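Local coordinates for protein MHP1 (Microbacterium liquefaciens, PDB 2JLN) that couples sodium binding to the uptake of 5-aryl-substituted hydantoins, such as 5-benzyl and 5-indolylmethyl hydantoin, across the cell membrane, at residues A[36-41]-A[310-315]; A[29-34]-A[167-172]. All coordinates share one frame; numbering follows the deposited sequence.

In the fold
Contacts 1 and 2 follow one another along helix 29-40, their centres about 10 Å apart. Residues 29-34, near the start of that helix, lean on helix 160-190 in contact 2; residues 36-41, where it ends, meet the break between helices 296-311 and 314-329 in contact 1 and share a sodium ion with it. In sequence the segments run 29-34, 36-41, 167-172 and 310-315, those of the two contacts alternating, and the first transmembrane segment packs in turn against the fifth and the eighth. The two contacts touch each other, Asn168 reaching Ala38 and Ser312, which places helix 160-190 directly beside the cation site of this sodium-dependent transporter.

Contact 1: A[36-41]-A[310-315]; sequences WFAMAI and TWSTNP. With NA (sodium ion), chain B.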
# COMPACT_ATOMS: atom_id res chain seq x y z
N TRP A 36 2.25 8.20 6.51
CA TRP A 36 1.76 8.41 5.16
C TRP A 36 2.51 9.51 4.40
O TRP A 36 2.65 9.44 3.18
CB TRP A 36 0.27 8.68 5.16
CG TRP A 36 -0.48 7.42 5.14
CD1 TRP A 36 -0.64 6.53 6.16
CD2 TRP A 36 -1.17 6.87 4.03
NE1 TRP A 36 -1.39 5.46 5.76
CE2 TRP A 36 -1.74 5.64 4.45
CE3 TRP A 36 -1.36 7.28 2.71
CZ2 TRP A 36 -2.48 4.83 3.61
CZ3 TRP A 36 -2.10 6.47 1.86
CH2 TRP A 36 -2.65 5.26 2.32
N PHE A 37 3.02 10.50 5.12
CA PHE A 37 3.83 11.52 4.48
C PHE A 37 5.11 10.90 3.97
O PHE A 37 5.49 11.11 2.83
CB PHE A 37 4.12 12.72 5.39
CG PHE A 37 4.97 13.78 4.74
CD1 PHE A 37 6.35 13.60 4.61
CD2 PHE A 37 4.40 14.96 4.27
CE1 PHE A 37 7.14 14.58 3.99
CE2 PHE A 37 5.19 15.96 3.65
CZ PHE A 37 6.56 15.76 3.52
N ALA A 38 5.81 10.12 4.79
CA ALA A 38 7.06 9.54 4.31
C ALA A 38 6.84 8.35 3.34
O ALA A 38 7.68 8.12 2.47
CB ALA A 38 7.96 9.15 5.46
N MET A 39 5.73 7.63 3.49
CA MET A 39 5.37 6.51 2.60
C MET A 39 4.97 6.93 1.17
O MET A 39 5.13 6.17 0.24
CB MET A 39 4.29 5.61 3.25
CG MET A 39 3.77 4.42 2.43
SD MET A 39 2.97 3.02 3.32
CE MET A 39 1.98 3.89 4.55
N ALA A 40 4.48 8.15 0.98
CA ALA A 40 4.10 8.64 -0.35
C ALA A 40 5.24 9.21 -1.20
O ALA A 40 5.13 9.24 -2.43
CB ALA A 40 3.00 9.65 -0.25
N ILE A 41 6.30 9.70 -0.57
CA ILE A 41 7.49 10.18 -1.28
C ILE A 41 8.35 9.02 -1.81
O ILE A 41 9.10 8.39 -1.07
CB ILE A 41 8.35 11.04 -0.37
CG1 ILE A 41 7.52 12.16 0.23
CG2 ILE A 41 9.54 11.59 -1.13
CD1 ILE A 41 8.03 12.62 1.62
N THR A 310 13.27 5.47 -0.13
CA THR A 310 12.92 4.07 -0.38
C THR A 310 12.65 3.32 0.93
O THR A 310 11.77 2.47 1.04
CB THR A 310 14.08 3.41 -1.15
OG1 THR A 310 14.40 4.25 -2.26
CG2 THR A 310 13.73 2.02 -1.63
N TRP A 311 13.43 3.66 1.95
CA TRP A 311 13.35 3.00 3.23
C TRP A 311 12.04 3.33 3.92
O TRP A 311 11.57 2.57 4.74
CB TRP A 311 14.49 3.51 4.10
CG TRP A 311 15.11 2.48 4.91
CD1 TRP A 311 14.57 1.27 5.26
CD2 TRP A 311 16.40 2.53 5.49
NE1 TRP A 311 15.46 0.57 6.03
CE2 TRP A 311 16.59 1.32 6.19
CE3 TRP A 311 17.41 3.49 5.49
CZ2 TRP A 311 17.77 1.04 6.88
CZ3 TRP A 311 18.57 3.22 6.17
CH2 TRP A 311 18.74 2.00 6.86
N SER A 312 11.47 4.50 3.60
CA SER A 312 10.23 4.94 4.23
C SER A 312 9.01 4.36 3.51
O SER A 312 7.88 4.57 3.96
CB SER A 312 10.16 6.46 4.26
OG SER A 312 10.96 6.99 3.24
N THR A 313 9.24 3.64 2.41
CA THR A 313 8.15 3.08 1.63
C THR A 313 8.20 1.55 1.48
O THR A 313 7.22 0.86 1.78
CB THR A 313 8.06 3.74 0.25
OG1 THR A 313 7.64 5.10 0.41
CG2 THR A 313 7.06 3.03 -0.61
N ASN A 314 9.32 1.02 1.00
CA ASN A 314 9.43 -0.42 0.76
C ASN A 314 8.94 -1.34 1.90
O ASN A 314 7.95 -2.06 1.71
CB ASN A 314 10.85 -0.78 0.34
CG ASN A 314 10.91 -2.06 -0.45
OD1 ASN A 314 9.94 -2.42 -1.12
ND2 ASN A 314 12.04 -2.75 -0.38
N PRO A 315 9.61 -1.34 3.08
CA PRO A 315 9.20 -2.22 4.18
C PRO A 315 7.69 -2.21 4.43
O PRO A 315 7.00 -3.24 4.34
CB PRO A 315 9.90 -1.58 5.39
CG PRO A 315 11.16 -1.13 4.81
CD PRO A 315 10.71 -0.46 3.53
NA NA B . 9.59 6.94 1.11
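The sodium site of this transporter lies where residues 36-41, at the end of helix 29-40, face the break between helices 296-311 and 314-329, a position between the first and eighth transmembrane segments that corresponds to the Na2 site of the LeuT-type fold. Each segment supplies two ligands of a different kind. From the first come backbone carbonyls, Ala38 O at 2.6 Å and Ile41 O at 2.7 Å from the sodium ion; both lie where the helix runs out, and Ile41 is already in an extended conformation. From the second come hydroxyls, Ser312 OG at 2.5 Å and Thr313 OG1 at 2.8 Å from the ion, and Ala309 O completes the set of five oxygens. The cation thus bridges two transmembrane segments through neutral oxygens.

Thr313 OG1 also donates a hydrogen bond to Met39 O at 2.7 Å, reaching that carbonyl from above its plane (43° out of it) with a C=O...donor angle of 109°. With OG1 anti to the carbonyl carbon (chi1 -68°), the hydroxyl is set between the metal and Met39 O, while CG2, anti to the backbone N, lies 3.8 Å from Met39 O. With its proton directed to Met39 O, the oxygen probably turns lone-pair density to the sodium. Ser312 OG also hydrogen-bonds to Leu308 O, in the last turn of helix 296-311, and Ser312 CB packs on the methyl of Ala38 at 3.7 Å. On the backbone, Met39 CA makes a CA-H...O contact with Ser312 O at 3.5 Å.

Helix 160-190 borders this buried site through Asn168, which touches both Ala38 and Ser312, whereas Ile41 packs on Phe267 of helix 242-278. Gln121 of helix 104-137, a substrate-binding residue, lies near Thr313, so the cation and substrate sites are close neighbours.

Contact 2: A[29-34]-A[167-172]; sequences PFSLAA and MNVFAS
Ala34 and Val169 make the heart of this helix-to-helix contact, meeting through Ala34 CB and Val169 CG2 at 4.0 Å. The methyl of Ala34 points toward helix 160-190, and the small residue lets the two backbones come close, with Ala34 CA 5.6 Å from Val169 CA. Val169 presents one branch only: CG2 is anti to its carbonyl carbon and lies alongside the alanine methyl, while CG1 is anti to the backbone N (chi1 -178°). The same CG2 also reaches the Ser31 hydroxyl, one turn back on the first helix, at 4.2 Å from OG. The axes of the two short segments cross at 65° and approach to 9.3 Å, so the touching surface is small.

Ser172, one turn beyond Asn168, adds a hydroxyl to this apolar meeting. Its OG donates to Asn168 O at 3.1 Å, folding the hydroxyl back on its own helix with a C=O...donor angle of 159°. Ser172 N bonds to the same carbonyl from the opposite face, so two donors grip Asn168 O. OG also lies 3.3 Å from Ala34 O, a contact but no hydrogen bond. With an alanine in place of Ser172, Asn168 O would probably lose one of its two donors, and the approach to Ala34 O would be left with a gap where the hydroxyl had been. The amide of Asn168 itself turns to the first helix, where ND2 donates to Ile35 O, while its CB packs on Ala34 O.

The contact joins the first and fifth transmembrane segments. On the first, Leu32 leans on Tyr252 and Gln256 of helix 242-278; farther along helix 29-40, Phe37 and Ala38 pack on Ser172, which carries the interface onward to the sodium site.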
# COMPACT_ATOMS: atom_id res chain seq x y z
N PRO A 29 -3.47 9.13 15.74
CA PRO A 29 -3.69 9.90 14.48
C PRO A 29 -2.56 10.80 13.91
O PRO A 29 -2.41 10.87 12.70
CB PRO A 29 -4.98 10.69 14.75
CG PRO A 29 -5.73 9.78 15.75
CD PRO A 29 -4.64 9.17 16.63
N PHE A 30 -1.76 11.47 14.74
CA PHE A 30 -0.68 12.30 14.21
C PHE A 30 0.41 11.44 13.59
O PHE A 30 1.07 11.83 12.63
CB PHE A 30 -0.09 13.23 15.28
CG PHE A 30 1.35 13.64 15.00
CD1 PHE A 30 1.64 14.82 14.31
CD2 PHE A 30 2.42 12.82 15.43
CE1 PHE A 30 2.98 15.19 14.04
CE2 PHE A 30 3.77 13.18 15.17
CZ PHE A 30 4.05 14.36 14.48
N SER A 31 0.61 10.27 14.17
CA SER A 31 1.74 9.44 13.80
C SER A 31 1.44 8.78 12.48
O SER A 31 2.32 8.59 11.64
CB SER A 31 2.00 8.39 14.90
OG SER A 31 3.37 8.03 14.99
N LEU A 32 0.17 8.43 12.29
CA LEU A 32 -0.29 7.79 11.06
C LEU A 32 -0.16 8.75 9.87
O LEU A 32 0.23 8.34 8.80
CB LEU A 32 -1.73 7.28 11.21
CG LEU A 32 -2.24 6.45 10.04
CD1 LEU A 32 -1.41 5.19 9.84
CD2 LEU A 32 -3.73 6.12 10.21
N ALA A 33 -0.48 10.03 10.06
CA ALA A 33 -0.19 11.02 9.04
C ALA A 33 1.31 11.08 8.72
O ALA A 33 1.71 11.26 7.58
CB ALA A 33 -0.70 12.37 9.43
N ALA A 34 2.15 10.91 9.74
CA ALA A 34 3.59 11.08 9.57
C ALA A 34 4.19 9.87 8.89
O ALA A 34 5.28 9.92 8.36
CB ALA A 34 4.25 11.29 10.92
N MET A 167 11.17 5.85 12.38
CA MET A 167 11.93 6.18 11.19
C MET A 167 11.20 7.16 10.27
O MET A 167 11.84 8.00 9.67
CB MET A 167 12.26 4.88 10.45
CG MET A 167 12.08 4.92 8.94
SD MET A 167 13.63 5.01 8.03
CE MET A 167 14.38 6.46 8.82
N ASN A 168 9.88 7.05 10.14
CA ASN A 168 9.13 7.93 9.24
C ASN A 168 8.89 9.29 9.89
O ASN A 168 8.72 10.29 9.19
CB ASN A 168 7.77 7.32 8.84
CG ASN A 168 7.87 6.31 7.70
OD1 ASN A 168 8.83 5.51 7.60
ND2 ASN A 168 6.86 6.31 6.84
N VAL A 169 8.84 9.34 11.21
CA VAL A 169 8.65 10.63 11.87
C VAL A 169 9.91 11.48 11.79
O VAL A 169 9.83 12.69 11.63
CB VAL A 169 8.21 10.49 13.33
CG1 VAL A 169 7.99 11.86 13.91
CG2 VAL A 169 6.92 9.70 13.39
N PHE A 170 11.08 10.85 11.89
CA PHE A 170 12.32 11.61 11.72
C PHE A 170 12.64 11.85 10.25
O PHE A 170 13.15 12.91 9.93
CB PHE A 170 13.49 11.04 12.53
CG PHE A 170 13.30 11.20 14.03
CD1 PHE A 170 13.44 10.10 14.90
CD2 PHE A 170 12.94 12.44 14.57
CE1 PHE A 170 13.23 10.25 16.27
CE2 PHE A 170 12.73 12.60 15.94
CZ PHE A 170 12.88 11.50 16.79
N ALA A 171 12.31 10.92 9.37
CA ALA A 171 12.48 11.16 7.92
C ALA A 171 11.59 12.30 7.38
O ALA A 171 12.03 13.12 6.57
CB ALA A 171 12.28 9.88 7.11
N SER A 172 10.35 12.35 7.83
CA SER A 172 9.42 13.31 7.26
C SER A 172 9.95 14.74 7.03
O SER A 172 9.92 15.22 5.89
CB SER A 172 8.11 13.33 8.02
OG SER A 172 7.26 12.39 7.39